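Polysaccharide deacetylase (Ammonifex degensii, PDB 4WCJ) probably removes N-acetyl groups from poly-beta-1,6-N-acetyl-D-glucosamine, acting as a zinc-dependent family 4 carbohydrate esterase. Local coordinates at residues A[60-65]-A[93-98]; A[177-182]-A[212-217]; A[184-189]-A[217-222]. All blocks are in the same frame, centred on the assembly; numbering follows the deposited sequence.

Contact 1. Residues A[60-65]-A[93-98]; sequences QQLDYL and VLVTFD
Helix 55-67 lies against strand 91-99 of the beta/alpha barrel through two leucine-valine pairs, Leu62 on Val95 and Leu65 on Val93. The helix reaches the strand by side-chain ends alone, its CA atoms staying well back: Leu62 CA is 9.3 Å from Val95 CA and Leu65 CA 8.8 Å from Val93 CA. Leu62 leaves the backbone at a slant, yet its CD2 branch ends 4.3 Å from Val95 CG2. One turn on, Leu65 points more directly at the strand and sets CD1 4.5 Å from Val93 CG1. These are methyl-to-methyl touches over a modest buried area.

In the barrel, strand 91-99 runs parallel to strands 36-42 and 119-123, and the helix packs on the outward side of this sheet, as is usual for a beta/alpha barrel. Val93 and Val95, two residues apart, both face the helix, while Thr96 between Val95 and Phe97 turns to the other side and hydrogen-bonds to Leu40 and Arg245. Neighbouring parts fill in around the pairs: Leu65 also meets Leu40 and Ala260, and Val95 rests on Phe119.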
loop_
_atom_site.group_PDB
_atom_site.type_symbol
_atom_site.label_atom_id
_atom_site.label_comp_id
_atom_site.label_asym_id
_atom_site.label_seq_id
_atom_site.Cartn_x
_atom_site.Cartn_y
_atom_site.Cartn_z
ATOM N N GLN A 60 2.576 8.480 -16.888
ATOM C CA GLN A 60 2.109 7.809 -18.098
ATOM C C GLN A 60 1.280 6.568 -17.766
ATOM O O GLN A 60 0.281 6.294 -18.430
ATOM C CB GLN A 60 3.290 7.447 -18.999
ATOM C CG GLN A 60 3.882 8.644 -19.731
ATOM C CD GLN A 60 5.020 8.270 -20.661
ATOM O OE1 GLN A 60 5.340 7.096 -20.825
ATOM N NE2 GLN A 60 5.637 9.274 -21.273
ATOM N N GLN A 61 1.687 5.826 -16.735
ATOM C CA GLN A 61 0.922 4.664 -16.286
ATOM C C GLN A 61 -0.467 5.042 -15.797
ATOM O O GLN A 61 -1.459 4.403 -16.149
ATOM C CB GLN A 61 1.671 3.922 -15.178
ATOM C CG GLN A 61 2.844 3.111 -15.683
ATOM C CD GLN A 61 3.447 2.237 -14.606
ATOM O OE1 GLN A 61 3.055 2.308 -13.439
ATOM N NE2 GLN A 61 4.410 1.404 -14.991
ATOM N N LEU A 62 -0.533 6.081 -14.974
ATOM C CA LEU A 62 -1.808 6.564 -14.470
ATOM C C LEU A 62 -2.666 7.053 -15.625
ATOM O O LEU A 62 -3.846 6.722 -15.716
ATOM C CB LEU A 62 -1.600 7.682 -13.449
ATOM C CG LEU A 62 -0.753 7.295 -12.239
ATOM C CD1 LEU A 62 -0.652 8.470 -11.266
ATOM C CD2 LEU A 62 -1.330 6.071 -11.552
ATOM N N ASP A 63 -2.054 7.826 -16.515
ATOM C CA ASP A 63 -2.760 8.352 -17.672
ATOM C C ASP A 63 -3.295 7.227 -18.551
ATOM O O ASP A 63 -4.438 7.284 -18.996
ATOM C CB ASP A 63 -1.853 9.279 -18.482
ATOM C CG ASP A 63 -1.579 10.591 -17.769
ATOM O OD1 ASP A 63 -2.329 10.919 -16.827
ATOM O OD2 ASP A 63 -0.619 11.295 -18.148
ATOM N N TYR A 64 -2.479 6.205 -18.796
ATOM C CA TYR A 64 -2.921 5.099 -19.639
ATOM C C TYR A 64 -4.139 4.406 -19.041
ATOM O O TYR A 64 -5.115 4.156 -19.736
ATOM C CB TYR A 64 -1.805 4.077 -19.858
ATOM C CG TYR A 64 -2.260 2.907 -20.698
ATOM C CD1 TYR A 64 -2.448 3.046 -22.068
ATOM C CD2 TYR A 64 -2.526 1.670 -20.120
ATOM C CE1 TYR A 64 -2.875 1.986 -22.842
ATOM C CE2 TYR A 64 -2.956 0.600 -20.890
ATOM C CZ TYR A 64 -3.129 0.767 -22.249
ATOM O OH TYR A 64 -3.557 -0.288 -23.021
ATOM N N LEU A 65 -4.074 4.109 -17.749
ATOM C CA LEU A 65 -5.167 3.428 -17.065
ATOM C C LEU A 65 -6.464 4.212 -17.207
ATOM O O LEU A 65 -7.500 3.656 -17.568
ATOM C CB LEU A 65 -4.830 3.220 -15.585
ATOM C CG LEU A 65 -3.896 2.054 -15.251
ATOM C CD1 LEU A 65 -3.530 2.067 -13.777
ATOM C CD2 LEU A 65 -4.539 0.732 -15.632
ATOM N N VAL A 93 -9.252 0.147 -9.708
ATOM C CA VAL A 93 -7.845 0.174 -9.302
ATOM C C VAL A 93 -7.607 1.072 -8.090
ATOM O O VAL A 93 -8.096 2.196 -8.036
ATOM C CB VAL A 93 -6.921 0.643 -10.454
ATOM C CG1 VAL A 93 -5.521 0.962 -9.940
ATOM C CG2 VAL A 93 -6.840 -0.416 -11.531
ATOM N N LEU A 94 -6.857 0.552 -7.120
ATOM C CA LEU A 94 -6.368 1.328 -5.989
ATOM C C LEU A 94 -4.855 1.507 -6.085
ATOM O O LEU A 94 -4.110 0.531 -6.250
ATOM C CB LEU A 94 -6.728 0.648 -4.668
ATOM C CG LEU A 94 -6.187 1.304 -3.392
ATOM C CD1 LEU A 94 -6.659 2.747 -3.276
ATOM C CD2 LEU A 94 -6.606 0.519 -2.167
ATOM N N VAL A 95 -4.403 2.752 -5.990
ATOM C CA VAL A 95 -2.976 3.052 -5.952
ATOM C C VAL A 95 -2.469 3.001 -4.513
ATOM O O VAL A 95 -3.055 3.621 -3.623
ATOM C CB VAL A 95 -2.673 4.443 -6.558
ATOM C CG1 VAL A 95 -1.193 4.774 -6.432
ATOM C CG2 VAL A 95 -3.123 4.498 -8.007
ATOM N N THR A 96 -1.404 2.233 -4.276
ATOM C CA THR A 96 -0.768 2.209 -2.959
ATOM C C THR A 96 0.755 2.353 -3.048
ATOM O O THR A 96 1.388 1.958 -4.043
ATOM C CB THR A 96 -1.098 0.906 -2.164
ATOM O OG1 THR A 96 -0.294 -0.186 -2.637
ATOM C CG2 THR A 96 -2.578 0.564 -2.259
ATOM N N PHE A 97 1.328 2.913 -1.987
ATOM C CA PHE A 97 2.772 3.036 -1.823
ATOM C C PHE A 97 3.211 2.435 -0.497
ATOM O O PHE A 97 2.553 2.662 0.520
ATOM C CB PHE A 97 3.210 4.502 -1.863
ATOM C CG PHE A 97 3.245 5.088 -3.237
ATOM C CD1 PHE A 97 2.080 5.464 -3.872
ATOM C CD2 PHE A 97 4.453 5.260 -3.893
ATOM C CE1 PHE A 97 2.114 6.010 -5.137
ATOM C CE2 PHE A 97 4.492 5.804 -5.161
ATOM C CZ PHE A 97 3.324 6.171 -5.785
ATOM N N ASP A 98 4.321 1.697 -0.509
ATOM C CA ASP A 98 4.922 1.140 0.716
ATOM C C ASP A 98 6.210 1.838 1.129
ATOM O O ASP A 98 7.059 2.076 0.287
ATOM C CB ASP A 98 5.246 -0.347 0.542
ATOM C CG ASP A 98 4.022 -1.231 0.627
ATOM O OD1 ASP A 98 2.891 -0.698 0.725
ATOM O OD2 ASP A 98 4.199 -2.466 0.580
#

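Contact 2. Residues A[177-182]-A[212-217]; sequences GRERLF and TPTTDE
Phe182 lays a face of its ring over Thr215, and the two side chains cross at about a right angle. Thr215 CB lies over that face, 4.2 Å from the centroid of the Phe182 ring and only 28° off the ring normal, a CH-pi contact. The nearest ring atom is Phe182 CE2, 3.8 Å from Thr215 CB. The methyl goes to the same face but nearer the rim, Thr215 CG2 lying 4.1 Å from Phe182 CD2. Phe182 reaches across because CG stands anti to its own backbone N (chi1 179°), swinging the ring out from helix 179-197 toward helix 213-221.

Thr215 is turned so that its hydroxyl lies between backbone N and carbonyl carbon (chi1 64°), and this serves the helix start rather than the ring. Thr212 N donates to Thr215 OG1 at 2.9 Å, and Thr215 N returns a bond to Thr212 OG1 at 3.1 Å, both nearly straight: a capping box, with Thr212 as the N-cap of helix 213-221. Tyr206 OH makes a further hydrogen bond with Thr215 OG1 and also bonds Asp216, while the Tyr206 side chain touches Phe182.

Toward the exposed end of the interface, Glu179 meets Thr214 through carbon only, Glu179 CB to Thr214 CG2 at 4.0 Å. The nearest CA atoms of the two segments are those of Glu179 and Thr215, 7.0 Å apart.

Thr215 thus divides its chemistry: the polar atom, in a buried position, is held by the capping backbone and a tyrosine, which fixes the rotation about CA-CB and commits the carbon face of the residue to the aromatic ring.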
loop_
_atom_site.group_PDB
_atom_site.type_symbol
_atom_site.label_atom_id
_atom_site.label_comp_id
_atom_site.label_asym_id
_atom_site.label_seq_id
_atom_site.Cartn_x
_atom_site.Cartn_y
_atom_site.Cartn_z
ATOM N N GLY A 177 8.456 -17.521 17.937
ATOM C CA GLY A 177 8.406 -16.850 19.222
ATOM C C GLY A 177 8.369 -15.340 19.112
ATOM O O GLY A 177 8.707 -14.637 20.062
ATOM N N ARG A 178 7.956 -14.837 17.953
ATOM C CA ARG A 178 7.949 -13.398 17.712
ATOM C C ARG A 178 6.538 -12.811 17.640
ATOM O O ARG A 178 6.378 -11.630 17.328
ATOM C CB ARG A 178 8.701 -13.066 16.418
ATOM C CG ARG A 178 10.121 -12.543 16.610
ATOM C CD ARG A 178 11.109 -13.638 16.961
ATOM N NE ARG A 178 12.483 -13.145 16.885
ATOM C CZ ARG A 178 13.567 -13.910 17.002
ATOM N NH1 ARG A 178 14.773 -13.363 16.917
ATOM N NH2 ARG A 178 13.447 -15.218 17.201
ATOM N N GLU A 179 5.518 -13.619 17.930
ATOM C CA GLU A 179 4.131 -13.146 17.819
ATOM C C GLU A 179 3.820 -12.032 18.818
ATOM O O GLU A 179 3.024 -11.138 18.529
ATOM C CB GLU A 179 3.133 -14.299 17.992
ATOM C CG GLU A 179 3.553 -15.375 18.961
ATOM C CD GLU A 179 4.329 -16.489 18.287
ATOM O OE1 GLU A 179 5.564 -16.372 18.187
ATOM O OE2 GLU A 179 3.704 -17.485 17.858
ATOM N N ARG A 180 4.461 -12.082 19.980
ATOM C CA ARG A 180 4.328 -11.025 20.977
ATOM C C ARG A 180 4.922 -9.717 20.459
ATOM O O ARG A 180 4.277 -8.666 20.514
ATOM C CB ARG A 180 5.008 -11.443 22.281
ATOM C CG ARG A 180 5.075 -10.370 23.359
ATOM C CD ARG A 180 5.793 -10.928 24.582
ATOM N NE ARG A 180 6.037 -9.930 25.621
ATOM C CZ ARG A 180 6.609 -10.205 26.790
ATOM N NH1 ARG A 180 6.797 -9.243 27.684
ATOM N NH2 ARG A 180 6.993 -11.446 27.067
ATOM N N LEU A 181 6.150 -9.797 19.952
ATOM C CA LEU A 181 6.845 -8.642 19.394
ATOM C C LEU A 181 6.038 -8.009 18.270
ATOM O O LEU A 181 5.992 -6.780 18.140
ATOM C CB LEU A 181 8.235 -9.047 18.887
ATOM C CG LEU A 181 8.993 -8.015 18.040
ATOM C CD1 LEU A 181 9.331 -6.772 18.856
ATOM C CD2 LEU A 181 10.253 -8.609 17.407
ATOM N N PHE A 182 5.398 -8.846 17.459
ATOM C CA PHE A 182 4.603 -8.331 16.347
ATOM C C PHE A 182 3.371 -7.591 16.843
ATOM O O PHE A 182 2.972 -6.568 16.278
ATOM C CB PHE A 182 4.176 -9.456 15.405
ATOM C CG PHE A 182 3.331 -8.983 14.257
ATOM C CD1 PHE A 182 3.919 -8.362 13.163
ATOM C CD2 PHE A 182 1.955 -9.141 14.274
ATOM C CE1 PHE A 182 3.150 -7.914 12.105
ATOM C CE2 PHE A 182 1.182 -8.703 13.225
ATOM C CZ PHE A 182 1.779 -8.077 12.133
ATOM N N THR A 212 1.061 -14.795 8.351
ATOM C CA THR A 212 0.608 -16.110 8.784
ATOM C C THR A 212 -0.802 -15.959 9.365
ATOM O O THR A 212 -1.257 -14.838 9.597
ATOM C CB THR A 212 1.548 -16.725 9.853
ATOM O OG1 THR A 212 1.607 -15.871 11.002
ATOM C CG2 THR A 212 2.948 -16.927 9.305
ATOM N N PRO A 213 -1.514 -17.078 9.587
ATOM C CA PRO A 213 -2.788 -16.954 10.302
ATOM C C PRO A 213 -2.618 -16.332 11.684
ATOM O O PRO A 213 -3.534 -15.667 12.183
ATOM C CB PRO A 213 -3.260 -18.408 10.411
ATOM C CG PRO A 213 -2.691 -19.051 9.205
ATOM C CD PRO A 213 -1.350 -18.422 9.003
ATOM N N THR A 214 -1.447 -16.528 12.285
ATOM C CA THR A 214 -1.189 -15.982 13.609
ATOM C C THR A 214 -1.102 -14.465 13.526
ATOM O O THR A 214 -1.730 -13.756 14.322
ATOM C CB THR A 214 0.099 -16.553 14.229
ATOM O OG1 THR A 214 -0.065 -17.955 14.458
ATOM C CG2 THR A 214 0.398 -15.866 15.557
ATOM N N THR A 215 -0.353 -13.956 12.553
ATOM C CA THR A 215 -0.233 -12.505 12.404
ATOM C C THR A 215 -1.543 -11.899 11.877
ATOM O O THR A 215 -1.919 -10.789 12.278
ATOM C CB THR A 215 0.957 -12.078 11.484
ATOM O OG1 THR A 215 0.754 -12.538 10.144
ATOM C CG2 THR A 215 2.265 -12.608 12.027
ATOM N N ASP A 216 -2.247 -12.627 11.008
ATOM C CA ASP A 216 -3.560 -12.174 10.526
ATOM C C ASP A 216 -4.515 -11.923 11.684
ATOM O O ASP A 216 -5.275 -10.946 11.696
ATOM C CB ASP A 216 -4.197 -13.202 9.590
ATOM C CG ASP A 216 -3.524 -13.277 8.247
ATOM O OD1 ASP A 216 -2.801 -12.328 7.867
ATOM O OD2 ASP A 216 -3.735 -14.302 7.559
ATOM N N GLU A 217 -4.473 -12.822 12.660
ATOM C CA GLU A 217 -5.378 -12.753 13.796
ATOM C C GLU A 217 -5.023 -11.590 14.709
ATOM O O GLU A 217 -5.902 -10.913 15.231
ATOM C CB GLU A 217 -5.361 -14.078 14.574
ATOM C CG GLU A 217 -6.148 -14.060 15.872
ATOM C CD GLU A 217 -7.642 -13.905 15.658
ATOM O OE1 GLU A 217 -8.095 -13.933 14.493
ATOM O OE2 GLU A 217 -8.368 -13.776 16.666
#

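Contact 3. Residues A[184-189]-A[217-222]; sequences EDTARG and EILRTQ
Two helices come side by side here, Thr186 CA lying 7.8 Å from Leu219 CA and Ala187 CA 7.3 Å from Gln222 CA, where helix 213-221 has just ended and Gln222 is the first residue out of helical shape. The contact joins helices 179-197 and 213-221, both within the polysaccharide deacetylase region of the chain, well away from the zinc. Thr186 is the hub on the helix 179-197 side. Its hydroxyl sits beside the backbone N (chi1 -57°) and hydrogen-bonds back to Phe182 O one turn earlier, so the methyl is the branch presented across the gap. That methyl takes two partners: Leu219 CD2 at 3.9 Å from Thr186 CG2, a plain apolar touch, and the amide oxygen of Gln222, with OE1 only 3.1 Å from Thr186 CG2, a tight approach.

Gln222 crosses Thr186 obliquely, its chain extended beyond CG (chi2 -167°) and running out to the helix opposite. Its amide nitrogen finds the real polar partner, NE2 bonding to Ala183 O. The oxygen ends up 3.2 Å from Ala187 N, but the angle is too poor for a hydrogen bond, and Ala187 CB stands 3.9 Å from Gln222 OE1 as well.

A side-on salt bridge between Arg220 and Glu217, with Arg220 NH2 3.0 Å from Glu217 OE2, stays within helix 213-221 and does not cross to helix 179-197.

Across the interface, then, the glutamine works as a tether by its nitrogen: the bond to Ala183 sets the rotation of the amide, and OE1 is carried into its close packing against the threonine methyl.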
loop_
_atom_site.group_PDB
_atom_site.type_symbol
_atom_site.label_atom_id
_atom_site.label_comp_id
_atom_site.label_asym_id
_atom_site.label_seq_id
_atom_site.Cartn_x
_atom_site.Cartn_y
_atom_site.Cartn_z
ATOM N N GLU A 184 3.041 -6.087 19.779
ATOM C CA GLU A 184 3.436 -4.864 20.468
ATOM C C GLU A 184 3.812 -3.781 19.463
ATOM O O GLU A 184 3.445 -2.613 19.621
ATOM C CB GLU A 184 4.593 -5.142 21.429
ATOM C CG GLU A 184 4.125 -5.703 22.772
ATOM C CD GLU A 184 5.162 -6.576 23.459
ATOM O OE1 GLU A 184 6.193 -6.904 22.825
ATOM O OE2 GLU A 184 4.936 -6.938 24.637
ATOM N N ASP A 185 4.532 -4.185 18.424
ATOM C CA ASP A 185 4.935 -3.269 17.360
ATOM C C ASP A 185 3.724 -2.700 16.633
ATOM O O ASP A 185 3.663 -1.507 16.339
ATOM C CB ASP A 185 5.849 -3.994 16.377
ATOM C CG ASP A 185 6.308 -3.112 15.240
ATOM O OD1 ASP A 185 5.591 -3.051 14.221
ATOM O OD2 ASP A 185 7.389 -2.500 15.364
ATOM N N THR A 186 2.762 -3.566 16.339
ATOM C CA THR A 186 1.535 -3.146 15.661
ATOM C C THR A 186 0.743 -2.160 16.504
ATOM O O THR A 186 0.242 -1.164 15.986
ATOM C CB THR A 186 0.647 -4.360 15.298
ATOM O OG1 THR A 186 1.404 -5.273 14.494
ATOM C CG2 THR A 186 -0.572 -3.912 14.508
ATOM N N ALA A 187 0.647 -2.418 17.804
ATOM C CA ALA A 187 -0.080 -1.519 18.698
ATOM C C ALA A 187 0.634 -0.180 18.794
ATOM O O ALA A 187 -0.003 0.867 18.866
ATOM C CB ALA A 187 -0.238 -2.135 20.080
ATOM N N ARG A 188 1.961 -0.218 18.792
ATOM C CA ARG A 188 2.744 1.010 18.833
ATOM C C ARG A 188 2.518 1.796 17.550
ATOM O O ARG A 188 2.344 3.019 17.569
ATOM C CB ARG A 188 4.228 0.703 19.036
ATOM C CG ARG A 188 5.120 1.941 19.098
ATOM C CD ARG A 188 6.573 1.580 19.382
ATOM N NE ARG A 188 7.343 2.728 19.864
ATOM C CZ ARG A 188 8.616 2.669 20.243
ATOM N NH1 ARG A 188 9.276 1.519 20.193
ATOM N NH2 ARG A 188 9.232 3.761 20.674
ATOM N N GLY A 189 2.505 1.081 16.431
ATOM C CA GLY A 189 2.313 1.706 15.135
ATOM C C GLY A 189 0.961 2.401 15.074
ATOM O O GLY A 189 0.867 3.547 14.634
ATOM N N GLU A 217 -4.473 -12.822 12.660
ATOM C CA GLU A 217 -5.378 -12.753 13.796
ATOM C C GLU A 217 -5.023 -11.590 14.709
ATOM O O GLU A 217 -5.902 -10.913 15.231
ATOM C CB GLU A 217 -5.361 -14.078 14.574
ATOM C CG GLU A 217 -6.148 -14.060 15.872
ATOM C CD GLU A 217 -7.642 -13.905 15.658
ATOM O OE1 GLU A 217 -8.095 -13.933 14.493
ATOM O OE2 GLU A 217 -8.368 -13.776 16.666
ATOM N N ILE A 218 -3.731 -11.352 14.893
ATOM C CA ILE A 218 -3.293 -10.218 15.683
ATOM C C ILE A 218 -3.830 -8.934 15.051
ATOM O O ILE A 218 -4.409 -8.073 15.740
ATOM C CB ILE A 218 -1.764 -10.173 15.797
ATOM C CG1 ILE A 218 -1.285 -11.309 16.705
ATOM C CG2 ILE A 218 -1.309 -8.830 16.343
ATOM C CD1 ILE A 218 0.215 -11.505 16.686
ATOM N N LEU A 219 -3.667 -8.808 13.734
ATOM C CA LEU A 219 -4.226 -7.648 13.034
ATOM C C LEU A 219 -5.743 -7.534 13.208
ATOM O O LEU A 219 -6.273 -6.436 13.418
ATOM C CB LEU A 219 -3.879 -7.705 11.547
ATOM C CG LEU A 219 -2.383 -7.647 11.243
ATOM C CD1 LEU A 219 -2.130 -7.800 9.746
ATOM C CD2 LEU A 219 -1.779 -6.356 11.780
ATOM N N ARG A 220 -6.451 -8.658 13.127
ATOM C CA ARG A 220 -7.902 -8.616 13.242
ATOM C C ARG A 220 -8.303 -8.102 14.618
ATOM O O ARG A 220 -9.155 -7.212 14.736
ATOM C CB ARG A 220 -8.525 -9.991 13.000
ATOM C CG ARG A 220 -10.044 -9.960 12.866
ATOM C CD ARG A 220 -10.652 -11.352 12.976
ATOM N NE ARG A 220 -10.450 -11.927 14.304
ATOM C CZ ARG A 220 -11.250 -11.712 15.344
ATOM N NH1 ARG A 220 -12.315 -10.924 15.222
ATOM N NH2 ARG A 220 -10.984 -12.282 16.511
ATOM N N THR A 221 -7.681 -8.651 15.657
ATOM C CA THR A 221 -8.041 -8.280 17.021
ATOM C C THR A 221 -7.621 -6.851 17.336
ATOM O O THR A 221 -8.171 -6.228 18.240
ATOM C CB THR A 221 -7.424 -9.236 18.069
ATOM O OG1 THR A 221 -6.002 -9.062 18.114
ATOM C CG2 THR A 221 -7.751 -10.678 17.733
ATOM N N GLN A 222 -6.659 -6.323 16.585
ATOM C CA GLN A 222 -6.261 -4.933 16.771
ATOM C C GLN A 222 -7.041 -3.990 15.860
ATOM O O GLN A 222 -6.701 -2.813 15.735
ATOM C CB GLN A 222 -4.760 -4.770 16.555
ATOM C CG GLN A 222 -3.959 -5.299 17.722
ATOM C CD GLN A 222 -2.519 -4.868 17.689
ATOM O OE1 GLN A 222 -2.195 -3.796 17.183
ATOM N NE2 GLN A 222 -1.635 -5.707 18.222
#

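Contacts 2 and 3 are successive parts of one helix pair, 179-197 with 213-221. Their centres are 9 Å apart, they share Glu217, and they join directly: Phe182 CZ is 4.0 Å from Leu219 CD2, and Glu179 O is 3.4 Å from Ile218 CD1. Contact 1 stands on the opposite side of the chain's centre, its own centre 31 Å from that of contact 2 and 29 Å from that of contact 3. The zinc is bound by Asp99, His157 and His162. Strand 91-99 of contact 1 ends at Asp99, while the side chains of Phe182 and Leu219 lie about 12 Å and 14 Å from the metal and about 9 Å and 10 Å from that of His157.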